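Local atomic coordinates of predicted ATPase of the ABC class (Vibrio vulnificus, PDB entry 5D6A), a protein that probably binds and hydrolyses ATP as an ABC-class ATPase, captured here as a two-chain assembly with the ATP analogue AMP-PNP bound. Residues 392-401 / 453-461; 415-423 / 434-442. All blocks are in the same frame, centred on the assembly; numbering follows the deposited sequence.

Contact 1: residues 392-401 / 453-461; sequences DRIGQLRDEL and EAPLVTFPP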
ATOM      1  N   ASP A 392     -24.170  -8.530 -16.621  1.00 67.26           N
ATOM      2  CA  ASP A 392     -25.631  -8.446 -16.713  1.00 69.42           C
ATOM      3  C   ASP A 392     -26.166  -7.045 -16.380  1.00 68.15           C
ATOM      4  O   ASP A 392     -27.224  -6.647 -16.874  1.00 68.32           O
ATOM      5  CB  ASP A 392     -26.290  -9.480 -15.786  1.00 71.76           C
ATOM      6  CG  ASP A 392     -25.982 -10.923 -16.185  1.00 73.77           C
ATOM      7  OD1 ASP A 392     -25.499 -11.149 -17.312  1.00 74.79           O
ATOM      8  OD2 ASP A 392     -26.242 -11.834 -15.370  1.00 74.43           O
ATOM      9  N   ARG A 393     -25.440  -6.305 -15.544  1.00 65.51           N
ATOM     10  CA  ARG A 393     -25.867  -4.964 -15.136  1.00 64.23           C
ATOM     11  C   ARG A 393     -25.216  -3.840 -15.929  1.00 62.81           C
ATOM     12  O   ARG A 393     -25.827  -2.795 -16.141  1.00 65.91           O
ATOM     13  CB  ARG A 393     -25.570  -4.743 -13.651  1.00 62.80           C
ATOM     14  CG  ARG A 393     -26.318  -5.669 -12.707  1.00 64.88           C
ATOM     15  CD  ARG A 393     -27.824  -5.492 -12.817  1.00 66.58           C
ATOM     16  NE  ARG A 393     -28.534  -6.237 -11.783  1.00 68.54           N
ATOM     17  CZ  ARG A 393     -29.858  -6.275 -11.653  1.00 71.44           C
ATOM     18  NH1 ARG A 393     -30.638  -5.614 -12.502  1.00 72.85           N
ATOM     19  NH2 ARG A 393     -30.406  -6.981 -10.672  1.00 73.37           N
ATOM     20  N   ILE A 394     -23.980  -4.051 -16.364  1.00 60.91           N
ATOM     21  CA  ILE A 394     -23.242  -3.024 -17.100  1.00 58.55           C
ATOM     22  C   ILE A 394     -24.041  -2.440 -18.265  1.00 58.19           C
ATOM     23  O   ILE A 394     -23.966  -1.239 -18.527  1.00 57.44           O
ATOM     24  CB  ILE A 394     -21.888  -3.560 -17.611  1.00 58.89           C
ATOM     25  CG1 ILE A 394     -21.013  -2.407 -18.112  1.00 57.30           C
ATOM     26  CG2 ILE A 394     -22.095  -4.635 -18.675  1.00 61.78           C
ATOM     27  CD1 ILE A 394     -19.658  -2.851 -18.613  1.00 57.41           C
ATOM     28  N   GLY A 395     -24.800  -3.286 -18.960  1.00 59.16           N
ATOM     29  CA  GLY A 395     -25.621  -2.836 -20.077  1.00 59.56           C
ATOM     30  C   GLY A 395     -26.718  -1.904 -19.600  1.00 59.31           C
ATOM     31  O   GLY A 395     -27.022  -0.901 -20.244  1.00 59.25           O
ATOM     32  N   GLN A 396     -27.304  -2.240 -18.454  1.00 59.09           N
ATOM     33  CA  GLN A 396     -28.372  -1.439 -17.861  1.00 59.81           C
ATOM     34  C   GLN A 396     -27.848  -0.093 -17.352  1.00 57.11           C
ATOM     35  O   GLN A 396     -28.544   0.916 -17.440  1.00 58.20           O
ATOM     36  CB  GLN A 396     -29.061  -2.226 -16.743  1.00 61.46           C
ATOM     37  CG  GLN A 396     -29.778  -3.474 -17.250  1.00 64.94           C
ATOM     38  CD  GLN A 396     -30.348  -4.344 -16.145  1.00 66.71           C
ATOM     39  OE1 GLN A 396     -29.909  -4.288 -14.998  1.00 66.58           O
ATOM     40  NE2 GLN A 396     -31.319  -5.177 -16.496  1.00 70.57           N
ATOM     41  N   LEU A 397     -26.621  -0.076 -16.833  1.00 53.89           N
ATOM     42  CA  LEU A 397     -26.011   1.162 -16.349  1.00 51.43           C
ATOM     43  C   LEU A 397     -25.934   2.197 -17.464  1.00 51.72           C
ATOM     44  O   LEU A 397     -26.080   3.395 -17.232  1.00 52.71           O
ATOM     45  CB  LEU A 397     -24.600   0.904 -15.814  1.00 49.54           C
ATOM     46  CG  LEU A 397     -24.423   0.076 -14.540  1.00 49.38           C
ATOM     47  CD1 LEU A 397     -22.946  -0.186 -14.293  1.00 48.19           C
ATOM     48  CD2 LEU A 397     -25.039   0.769 -13.334  1.00 49.18           C
ATOM     49  N   ARG A 398     -25.694   1.716 -18.678  1.00 51.93           N
ATOM     50  CA  ARG A 398     -25.590   2.567 -19.852  1.00 52.00           C
ATOM     51  C   ARG A 398     -26.948   3.040 -20.347  1.00 54.54           C
ATOM     52  O   ARG A 398     -27.172   4.233 -20.529  1.00 54.90           O
ATOM     53  CB  ARG A 398     -24.919   1.780 -20.971  1.00 52.73           C
ATOM     54  CG  ARG A 398     -24.840   2.484 -22.316  1.00 54.09           C
ATOM     55  CD  ARG A 398     -24.341   1.505 -23.359  1.00 55.23           C
ATOM     56  NE  ARG A 398     -25.291   0.408 -23.534  1.00 57.59           N
ATOM     57  CZ  ARG A 398     -25.039  -0.720 -24.192  1.00 58.73           C
ATOM     58  NH1 ARG A 398     -23.849  -0.936 -24.734  1.00 57.55           N
ATOM     59  NH2 ARG A 398     -25.981  -1.650 -24.290  1.00 61.49           N
ATOM     60  N   ASP A 399     -27.844   2.087 -20.572  1.00 57.16           N
ATOM     61  CA  ASP A 399     -29.171   2.375 -21.116  1.00 59.95           C
ATOM     62  C   ASP A 399     -30.109   3.114 -20.168  1.00 60.83           C
ATOM     63  O   ASP A 399     -30.943   3.903 -20.616  1.00 62.13           O
ATOM     64  CB  ASP A 399     -29.843   1.069 -21.549  1.00 62.53           C
ATOM     65  CG  ASP A 399     -29.037   0.307 -22.585  1.00 63.04           C
ATOM     66  OD1 ASP A 399     -27.992   0.817 -23.042  1.00 61.40           O
ATOM     67  OD2 ASP A 399     -29.455  -0.812 -22.941  1.00 66.36           O
ATOM     68  N   GLU A 400     -29.973   2.864 -18.868  1.00 60.15           N
ATOM     69  CA  GLU A 400     -30.863   3.469 -17.873  1.00 60.82           C
ATOM     70  C   GLU A 400     -30.275   4.688 -17.173  1.00 58.14           C
ATOM     71  O   GLU A 400     -30.959   5.696 -16.996  1.00 57.91           O
ATOM     72  CB  GLU A 400     -31.249   2.425 -16.822  1.00 62.26           C
ATOM     73  CG  GLU A 400     -31.767   1.122 -17.417  1.00 66.28           C
ATOM     74  CD  GLU A 400     -32.289   0.146 -16.373  1.00 68.47           C
ATOM     75  OE1 GLU A 400     -32.459   0.548 -15.202  1.00 69.33           O
ATOM     76  OE2 GLU A 400     -32.551  -1.025 -16.731  1.00 69.99           O
ATOM     77  N   LEU A 401     -29.011   4.594 -16.771  1.00 55.94           N
ATOM     78  CA  LEU A 401     -28.356   5.681 -16.044  1.00 53.76           C
ATOM     79  C   LEU A 401     -27.378   6.487 -16.896  1.00 52.79           C
ATOM     80  O   LEU A 401     -26.800   7.458 -16.419  1.00 50.72           O
ATOM     81  CB  LEU A 401     -27.632   5.115 -14.821  1.00 51.47           C
ATOM     82  CG  LEU A 401     -28.503   4.271 -13.884  1.00 52.87           C
ATOM     83  CD1 LEU A 401     -27.673   3.710 -12.738  1.00 51.30           C
ATOM     84  CD2 LEU A 401     -29.677   5.079 -13.350  1.00 54.32           C
ATOM     85  N   GLU A 453     -31.031  -8.826 -16.749  1.00 88.19           N
ATOM     86  CA  GLU A 453     -32.366  -9.347 -17.009  1.00 92.18           C
ATOM     87  C   GLU A 453     -33.370  -8.677 -16.070  1.00 91.98           C
ATOM     88  O   GLU A 453     -34.425  -8.218 -16.506  1.00 94.13           O
ATOM     89  CB  GLU A 453     -32.375 -10.870 -16.849  1.00 94.97           C
ATOM     90  CG  GLU A 453     -33.680 -11.546 -17.243  1.00 98.84           C
ATOM     91  CD  GLU A 453     -33.589 -13.063 -17.213  1.00101.67           C
ATOM     92  OE1 GLU A 453     -34.617 -13.727 -17.464  1.00104.24           O
ATOM     93  OE2 GLU A 453     -32.492 -13.596 -16.943  1.00100.87           O
ATOM     94  N   ALA A 454     -33.028  -8.621 -14.782  1.00 89.43           N
ATOM     95  CA  ALA A 454     -33.872  -7.970 -13.776  1.00 88.16           C
ATOM     96  C   ALA A 454     -33.653  -6.456 -13.868  1.00 84.16           C
ATOM     97  O   ALA A 454     -32.605  -6.014 -14.341  1.00 81.57           O
ATOM     98  CB  ALA A 454     -33.535  -8.485 -12.387  1.00 87.68           C
ATOM     99  N   PRO A 455     -34.625  -5.653 -13.396  1.00 83.13           N
ATOM    100  CA  PRO A 455     -34.509  -4.196 -13.507  1.00 79.34           C
ATOM    101  C   PRO A 455     -33.520  -3.559 -12.532  1.00 73.35           C
ATOM    102  O   PRO A 455     -33.590  -3.809 -11.331  1.00 73.42           O
ATOM    103  CB  PRO A 455     -35.926  -3.716 -13.197  1.00 82.64           C
ATOM    104  CG  PRO A 455     -36.461  -4.739 -12.256  1.00 85.39           C
ATOM    105  CD  PRO A 455     -35.827  -6.051 -12.638  1.00 86.14           C
ATOM    106  N   LEU A 456     -32.614  -2.740 -13.060  1.00 68.53           N
ATOM    107  CA  LEU A 456     -31.630  -2.036 -12.241  1.00 63.70           C
ATOM    108  C   LEU A 456     -32.361  -0.948 -11.463  1.00 62.92           C
ATOM    109  O   LEU A 456     -32.875  -0.001 -12.054  1.00 64.23           O
ATOM    110  CB  LEU A 456     -30.548  -1.410 -13.123  1.00 60.82           C
ATOM    111  CG  LEU A 456     -29.420  -0.659 -12.415  1.00 57.64           C
ATOM    112  CD1 LEU A 456     -28.569  -1.620 -11.604  1.00 56.85           C
ATOM    113  CD2 LEU A 456     -28.554   0.079 -13.422  1.00 56.07           C
ATOM    114  N   VAL A 457     -32.399  -1.080 -10.139  1.00 61.23           N
ATOM    115  CA  VAL A 457     -33.123  -0.135  -9.287  1.00 60.01           C
ATOM    116  C   VAL A 457     -32.249   1.009  -8.764  1.00 56.13           C
ATOM    117  O   VAL A 457     -31.166   0.782  -8.233  1.00 53.72           O
ATOM    118  CB  VAL A 457     -33.751  -0.865  -8.080  1.00 61.52           C
ATOM    119  CG1 VAL A 457     -34.576   0.099  -7.234  1.00 62.22           C
ATOM    120  CG2 VAL A 457     -34.610  -2.027  -8.555  1.00 64.28           C
ATOM    121  N   THR A 458     -32.740   2.236  -8.926  1.00 55.90           N
ATOM    122  CA  THR A 458     -32.065   3.432  -8.431  1.00 52.96           C
ATOM    123  C   THR A 458     -32.546   3.662  -7.002  1.00 52.99           C
ATOM    124  O   THR A 458     -33.735   3.518  -6.723  1.00 55.57           O
ATOM    125  CB  THR A 458     -32.402   4.665  -9.295  1.00 53.27           C
ATOM    126  OG1 THR A 458     -31.900   4.471 -10.624  1.00 52.18           O
ATOM    127  CG2 THR A 458     -31.791   5.937  -8.707  1.00 51.41           C
ATOM    128  N   PHE A 459     -31.630   4.017  -6.103  1.00 50.57           N
ATOM    129  CA  PHE A 459     -31.983   4.229  -4.696  1.00 50.63           C
ATOM    130  C   PHE A 459     -31.673   5.645  -4.225  1.00 49.53           C
ATOM    131  O   PHE A 459     -30.797   6.313  -4.782  1.00 47.88           O
ATOM    132  CB  PHE A 459     -31.202   3.261  -3.801  1.00 49.37           C
ATOM    133  CG  PHE A 459     -31.249   1.836  -4.258  1.00 50.27           C
ATOM    134  CD1 PHE A 459     -32.392   1.075  -4.084  1.00 52.84           C
ATOM    135  CD2 PHE A 459     -30.137   1.249  -4.847  1.00 48.47           C
ATOM    136  CE1 PHE A 459     -32.435  -0.243  -4.505  1.00 54.12           C
ATOM    137  CE2 PHE A 459     -30.174  -0.069  -5.268  1.00 49.68           C
ATOM    138  CZ  PHE A 459     -31.325  -0.817  -5.094  1.00 52.41           C
ATOM    139  N   PRO A 460     -32.394   6.113  -3.188  1.00 51.01           N
ATOM    140  CA  PRO A 460     -32.076   7.425  -2.636  1.00 49.80           C
ATOM    141  C   PRO A 460     -30.725   7.345  -1.928  1.00 47.63           C
ATOM    142  O   PRO A 460     -30.413   6.307  -1.342  1.00 47.64           O
ATOM    143  CB  PRO A 460     -33.205   7.675  -1.630  1.00 51.76           C
ATOM    144  CG  PRO A 460     -33.733   6.325  -1.291  1.00 53.73           C
ATOM    145  CD  PRO A 460     -33.567   5.503  -2.534  1.00 53.74           C
ATOM    146  N   PRO A 461     -29.923   8.424  -1.973  1.00 45.96           N
ATOM    147  CA  PRO A 461     -28.618   8.344  -1.320  1.00 43.77           C
ATOM    148  C   PRO A 461     -28.734   8.151   0.185  1.00 44.45           C
ATOM    149  O   PRO A 461     -29.723   8.572   0.787  1.00 47.43           O
ATOM    150  CB  PRO A 461     -27.968   9.705  -1.635  1.00 42.61           C
ATOM    151  CG  PRO A 461     -28.840  10.362  -2.655  1.00 43.64           C
ATOM    152  CD  PRO A 461     -30.204   9.777  -2.482  1.00 45.95           C
TER
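With CG turned opposite its backbone N (chi1 -179°), Leu456 sends its isobutyl group onto helix 390-401, while Gln396, stretched out beyond CG (chi2 174°), carries its amide to the carbonyl of Ala454. The leucine splits its branches. CD2 enters the helix surface between residues one turn apart, meeting CD2 of Leu397 at 3.6 Å and, with the two side chains roughly perpendicular, CD1 of Leu401 at 3.8 Å. CD1 goes the other way and lies against the aliphatic part of Arg393, 4.1 Å from its CD. Further along, CD2 of Leu401 brushes OG1 of Thr458 (3.6 Å).

The polar half begins at the same helix. NE2 of Gln396 donates to O of Ala454 (2.6 Å, N-H...O angle 149°), reaching it from a direction tilted off the carbonyl plane. The other end of the amide is fixed too: NH1 of Arg393 gives a hydrogen bond to OE1 of Gln396 at 2.9 Å, in the amide's plane and on a lone pair. Asn318 supports both segments, bonding through ND2 to O of Val457 and, weakly, through its own carbonyl to NE of Arg393.

This is a helix holding an irregular segment that runs through the P-loop region toward strand 463-465. The segment has no regular secondary structure, and it is held to the helix by an inserted leucine and by an amide whose rotation is set by a buried arginine; the guanidinium would probably also polarise that amide and strengthen its N-H as a donor.

Contact 2: residues 415-423 / 434-442; sequences YLDVADNVI and TEKAKEVIQ
Thr434, the first residue of helix 434-443, meets the start of strand 421-425 and the residue before it with every atom of its short side chain. CB stands 4.0 Å from N of Val422, and there the chain forks. The CG2 branch, set opposite the backbone N, rests against O of Asp420 at 3.4 Å. The OG1 branch, beside the backbone N (chi1 -54°), accepts the amide of Val422 in a nearly straight hydrogen bond (2.9 Å, N-H...O angle 166°) and passes close over CA of Asn421. OG1 has a second polar partner in OD1 of Asp432, at the end of strand 430-432, so the hydroxyl at the start of the helix is bonded to residues of both strands.

The topology explains the closeness. Strand 421-425 lies beside strand 260-264, parallel to it, in the mixed sheet of a P-loop ATPase core, and folds back antiparallel onto strand 430-432; the helix follows at once and crosses strand 421-423 at 109°, with the axes 7.7 Å apart. Strand 260-264 runs into the probable Walker A loop, and the side chain of Val422 is about 13 Å from a bound AMP-PNP.

One turn on, Lys438 bends at its second torsion and sends NZ to O of Ala419, 2.7 Å away and almost in line with the carbonyl bond. Apolar contacts lie alongside: CB of Ala437 packs on CG2 of Val422 at 4.0 Å, and CD1 of Ile441 covers the backbone of Leu416 and Asp417, 3.5 Å from CA of the latter. Leu379 of the second subunit packs against both Leu416 and Ala437, while Arg375 of that subunit lies on Ile441.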
ATOM      1  N   TYR A 415     -18.398 -10.266 -22.538  1.00 71.73           N
ATOM      2  CA  TYR A 415     -18.640  -8.820 -22.558  1.00 66.73           C
ATOM      3  C   TYR A 415     -18.707  -8.274 -23.981  1.00 66.24           C
ATOM      4  O   TYR A 415     -19.325  -7.240 -24.221  1.00 65.09           O
ATOM      5  CB  TYR A 415     -17.540  -8.067 -21.810  1.00 62.90           C
ATOM      6  CG  TYR A 415     -17.691  -8.028 -20.314  1.00 60.10           C
ATOM      7  CD1 TYR A 415     -17.266  -9.083 -19.519  1.00 60.76           C
ATOM      8  CD2 TYR A 415     -18.233  -6.912 -19.690  1.00 58.02           C
ATOM      9  CE1 TYR A 415     -17.396  -9.035 -18.140  1.00 59.92           C
ATOM     10  CE2 TYR A 415     -18.367  -6.854 -18.317  1.00 57.32           C
ATOM     11  CZ  TYR A 415     -17.947  -7.915 -17.547  1.00 58.17           C
ATOM     12  OH  TYR A 415     -18.081  -7.853 -16.180  1.00 57.91           O
ATOM     13  N   LEU A 416     -18.059  -8.965 -24.917  1.00 67.61           N
ATOM     14  CA  LEU A 416     -18.028  -8.544 -26.324  1.00 68.87           C
ATOM     15  C   LEU A 416     -19.420  -8.339 -26.913  1.00 69.88           C
ATOM     16  O   LEU A 416     -19.597  -7.561 -27.853  1.00 69.77           O
ATOM     17  CB  LEU A 416     -17.289  -9.582 -27.174  1.00 70.84           C
ATOM     18  CG  LEU A 416     -15.823  -9.853 -26.845  1.00 70.62           C
ATOM     19  CD1 LEU A 416     -15.301 -10.988 -27.713  1.00 73.41           C
ATOM     20  CD2 LEU A 416     -14.985  -8.596 -27.026  1.00 68.90           C
ATOM     21  N   ASP A 417     -20.398  -9.043 -26.354  1.00 70.67           N
ATOM     22  CA  ASP A 417     -21.769  -8.975 -26.831  1.00 72.33           C
ATOM     23  C   ASP A 417     -22.420  -7.617 -26.555  1.00 69.51           C
ATOM     24  O   ASP A 417     -23.003  -7.010 -27.457  1.00 69.98           O
ATOM     25  CB  ASP A 417     -22.584 -10.103 -26.188  1.00 75.45           C
ATOM     26  CG  ASP A 417     -23.932 -10.317 -26.855  1.00 79.81           C
ATOM     27  OD1 ASP A 417     -24.178  -9.755 -27.945  1.00 81.63           O
ATOM     28  OD2 ASP A 417     -24.745 -11.076 -26.289  1.00 82.92           O
ATOM     29  N   VAL A 418     -22.299  -7.135 -25.321  1.00 65.65           N
ATOM     30  CA  VAL A 418     -22.929  -5.867 -24.923  1.00 63.79           C
ATOM     31  C   VAL A 418     -22.075  -4.610 -25.184  1.00 61.56           C
ATOM     32  O   VAL A 418     -22.565  -3.490 -25.044  1.00 61.52           O
ATOM     33  CB  VAL A 418     -23.342  -5.905 -23.427  1.00 62.49           C
ATOM     34  CG1 VAL A 418     -22.119  -5.856 -22.514  1.00 60.09           C
ATOM     35  CG2 VAL A 418     -24.300  -4.765 -23.096  1.00 62.43           C
ATOM     36  N   ALA A 419     -20.816  -4.786 -25.575  1.00 60.11           N
ATOM     37  CA  ALA A 419     -19.927  -3.643 -25.815  1.00 58.03           C
ATOM     38  C   ALA A 419     -20.307  -2.845 -27.060  1.00 58.89           C
ATOM     39  O   ALA A 419     -20.756  -3.413 -28.049  1.00 60.59           O
ATOM     40  CB  ALA A 419     -18.486  -4.115 -25.927  1.00 57.02           C
ATOM     41  N   ASP A 420     -20.124  -1.525 -26.995  1.00 58.74           N
ATOM     42  CA  ASP A 420     -20.406  -0.644 -28.131  1.00 60.64           C
ATOM     43  C   ASP A 420     -19.189  -0.613 -29.043  1.00 60.27           C
ATOM     44  O   ASP A 420     -19.312  -0.768 -30.259  1.00 62.65           O
ATOM     45  CB  ASP A 420     -20.716   0.790 -27.684  1.00 61.32           C
ATOM     46  CG  ASP A 420     -21.875   0.869 -26.709  1.00 62.94           C
ATOM     47  OD1 ASP A 420     -21.819   0.191 -25.663  1.00 62.97           O
ATOM     48  OD2 ASP A 420     -22.822   1.645 -26.967  1.00 65.92           O
ATOM     49  N   ASN A 421     -18.017  -0.387 -28.449  1.00 57.17           N
ATOM     50  CA  ASN A 421     -16.759  -0.343 -29.193  1.00 56.93           C
ATOM     51  C   ASN A 421     -15.690  -1.222 -28.545  1.00 54.43           C
ATOM     52  O   ASN A 421     -15.663  -1.379 -27.323  1.00 53.08           O
ATOM     53  CB  ASN A 421     -16.244   1.095 -29.306  1.00 56.65           C
ATOM     54  CG  ASN A 421     -17.258   2.028 -29.936  1.00 58.36           C
ATOM     55  OD1 ASN A 421     -18.385   2.148 -29.460  1.00 59.58           O
ATOM     56  ND2 ASN A 421     -16.850   2.721 -30.992  1.00 59.75           N
ATOM     57  N   VAL A 422     -14.813  -1.793 -29.370  1.00 53.57           N
ATOM     58  CA  VAL A 422     -13.740  -2.660 -28.883  1.00 52.14           C
ATOM     59  C   VAL A 422     -12.397  -2.241 -29.482  1.00 52.23           C
ATOM     60  O   VAL A 422     -12.225  -2.234 -30.701  1.00 53.32           O
ATOM     61  CB  VAL A 422     -14.012  -4.138 -29.220  1.00 53.26           C
ATOM     62  CG1 VAL A 422     -12.909  -5.024 -28.659  1.00 53.00           C
ATOM     63  CG2 VAL A 422     -15.364  -4.566 -28.669  1.00 53.11           C
ATOM     64  N   ILE A 423     -11.453  -1.901 -28.609  1.00 50.68           N
ATOM     65  CA  ILE A 423     -10.122  -1.471 -29.018  1.00 51.79           C
ATOM     66  C   ILE A 423      -9.098  -2.558 -28.718  1.00 52.81           C
ATOM     67  O   ILE A 423      -9.102  -3.130 -27.631  1.00 52.44           O
ATOM     68  CB  ILE A 423      -9.714  -0.185 -28.279  1.00 49.86           C
ATOM     69  CG1 ILE A 423     -10.682   0.947 -28.639  1.00 50.08           C
ATOM     70  CG2 ILE A 423      -8.281   0.202 -28.626  1.00 50.55           C
ATOM     71  CD1 ILE A 423     -10.482   2.214 -27.835  1.00 48.56           C
ATOM     72  N   THR A 434     -14.086  -3.550 -33.494  1.00 65.76           N
ATOM     73  CA  THR A 434     -15.504  -3.688 -33.167  1.00 65.35           C
ATOM     74  C   THR A 434     -16.222  -4.571 -34.193  1.00 69.22           C
ATOM     75  O   THR A 434     -17.042  -5.409 -33.822  1.00 69.46           O
ATOM     76  CB  THR A 434     -16.204  -2.312 -33.101  1.00 63.98           C
ATOM     77  OG1 THR A 434     -15.497  -1.452 -32.198  1.00 60.73           O
ATOM     78  CG2 THR A 434     -17.644  -2.458 -32.634  1.00 63.54           C
ATOM     79  N   GLU A 435     -15.908  -4.380 -35.475  1.00 72.60           N
ATOM     80  CA  GLU A 435     -16.520  -5.171 -36.553  1.00 76.56           C
ATOM     81  C   GLU A 435     -16.229  -6.663 -36.414  1.00 76.73           C
ATOM     82  O   GLU A 435     -17.152  -7.478 -36.412  1.00 77.03           O
ATOM     83  CB  GLU A 435     -16.048  -4.679 -37.927  1.00 80.59           C
ATOM     84  CG  GLU A 435     -16.646  -3.349 -38.367  1.00 82.63           C
ATOM     85  CD  GLU A 435     -18.117  -3.448 -38.746  1.00 85.75           C
ATOM     86  OE1 GLU A 435     -18.576  -4.549 -39.123  1.00 87.89           O
ATOM     87  OE2 GLU A 435     -18.813  -2.411 -38.690  1.00 87.26           O
ATOM     88  N   LYS A 436     -14.951  -7.014 -36.296  1.00 76.57           N
ATOM     89  CA  LYS A 436     -14.555  -8.417 -36.163  1.00 77.87           C
ATOM     90  C   LYS A 436     -15.050  -8.993 -34.843  1.00 77.23           C
ATOM     91  O   LYS A 436     -15.315 -10.190 -34.749  1.00 77.87           O
ATOM     92  CB  LYS A 436     -13.032  -8.578 -36.252  1.00 77.64           C
ATOM     93  CG  LYS A 436     -12.398  -7.978 -37.499  1.00 79.14           C
ATOM     94  CD  LYS A 436     -12.983  -8.535 -38.788  1.00 81.70           C
ATOM     95  CE  LYS A 436     -12.336  -7.885 -39.997  1.00 83.37           C
ATOM     96  NZ  LYS A 436     -12.933  -8.357 -41.275  1.00 86.66           N
ATOM     97  N   ALA A 437     -15.169  -8.135 -33.831  1.00 76.22           N
ATOM     98  CA  ALA A 437     -15.650  -8.565 -32.518  1.00 76.57           C
ATOM     99  C   ALA A 437     -17.089  -9.074 -32.594  1.00 79.73           C
ATOM    100  O   ALA A 437     -17.436 -10.053 -31.936  1.00 80.42           O
ATOM    101  CB  ALA A 437     -15.543  -7.429 -31.510  1.00 73.87           C
ATOM    102  N   LYS A 438     -17.917  -8.408 -33.398  1.00 83.37           N
ATOM    103  CA  LYS A 438     -19.314  -8.811 -33.562  1.00 87.00           C
ATOM    104  C   LYS A 438     -19.413 -10.124 -34.341  1.00 91.30           C
ATOM    105  O   LYS A 438     -20.287 -10.946 -34.069  1.00 93.79           O
ATOM    106  CB  LYS A 438     -20.121  -7.717 -34.273  1.00 88.23           C
ATOM    107  CG  LYS A 438     -20.106  -6.353 -33.589  1.00 86.23           C
ATOM    108  CD  LYS A 438     -20.659  -6.396 -32.170  1.00 85.19           C
ATOM    109  CE  LYS A 438     -20.601  -5.028 -31.505  1.00 82.55           C
ATOM    110  NZ  LYS A 438     -21.085  -5.067 -30.097  1.00 79.99           N
ATOM    111  N   GLU A 439     -18.512 -10.315 -35.304  1.00 93.78           N
ATOM    112  CA  GLU A 439     -18.490 -11.533 -36.118  1.00 98.14           C
ATOM    113  C   GLU A 439     -18.234 -12.782 -35.270  1.00 99.30           C
ATOM    114  O   GLU A 439     -18.826 -13.834 -35.512  1.00102.73           O
ATOM    115  CB  GLU A 439     -17.424 -11.430 -37.214  1.00100.59           C
ATOM    116  CG  GLU A 439     -17.674 -10.335 -38.244  1.00102.31           C
ATOM    117  CD  GLU A 439     -16.567 -10.228 -39.282  1.00104.88           C
ATOM    118  OE1 GLU A 439     -15.577 -10.988 -39.196  1.00104.66           O
ATOM    119  OE2 GLU A 439     -16.684  -9.375 -40.187  1.00107.27           O
ATOM    120  N   VAL A 440     -17.354 -12.656 -34.278  1.00 97.53           N
ATOM    121  CA  VAL A 440     -17.011 -13.769 -33.386  1.00 98.47           C
ATOM    122  C   VAL A 440     -18.210 -14.243 -32.555  1.00100.45           C
ATOM    123  O   VAL A 440     -18.326 -15.427 -32.236  1.00103.24           O
ATOM    124  CB  VAL A 440     -15.849 -13.383 -32.436  1.00 95.23           C
ATOM    125  CG1 VAL A 440     -15.615 -14.457 -31.380  1.00 95.58           C
ATOM    126  CG2 VAL A 440     -14.572 -13.131 -33.229  1.00 94.97           C
ATOM    127  N   ILE A 441     -19.101 -13.314 -32.222  1.00100.88           N
ATOM    128  CA  ILE A 441     -20.283 -13.617 -31.416  1.00103.21           C
ATOM    129  C   ILE A 441     -21.346 -14.380 -32.209  1.00106.32           C
ATOM    130  O   ILE A 441     -21.972 -15.305 -31.689  1.00106.74           O
ATOM    131  CB  ILE A 441     -20.905 -12.322 -30.862  1.00101.95           C
ATOM    132  CG1 ILE A 441     -19.850 -11.522 -30.094  1.00 98.03           C
ATOM    133  CG2 ILE A 441     -22.099 -12.641 -29.966  1.00103.07           C
ATOM    134  CD1 ILE A 441     -20.256 -10.098 -29.812  1.00 96.44           C
ATOM    135  N   GLN A 442     -21.552 -13.982 -33.463  1.00108.40           N
ATOM    136  CA  GLN A 442     -22.539 -14.634 -34.323  1.00112.63           C
ATOM    137  C   GLN A 442     -22.196 -16.102 -34.544  1.00115.11           C
ATOM    138  O   GLN A 442     -23.083 -16.953 -34.588  1.00116.21           O
ATOM    139  CB  GLN A 442     -22.637 -13.918 -35.672  1.00113.91           C
ATOM    140  CG  GLN A 442     -23.093 -12.471 -35.569  1.00112.77           C
ATOM    141  CD  GLN A 442     -23.168 -11.776 -36.917  1.00114.80           C
ATOM    142  OE1 GLN A 442     -22.929 -12.385 -37.961  1.00116.63           O
ATOM    143  NE2 GLN A 442     -23.503 -10.490 -36.898  1.00113.56           N
TER

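How the contacts relate
The two contacts are nested along the chain: 392-401 comes first, then 415-423 and 434-442, and 453-461 closes the outer loop. Their centres are 21 Å apart, yet they adjoin through Arg398 of contact 1, whose NH1 forms a salt bridge with Asp420 of contact 2 and probably a hydrogen bond to O of Val418, while Ile394 and Gly395 pack on the Val418 side chain. Both belong to the P-loop region. Helix 390-401 feeds strand 404-408, which flanks strand 260-264; strand 421-425 lies on the other flank. Successive elements around the nucleotide-binding core are thus joined, with contact 2 alone reaching the second subunit.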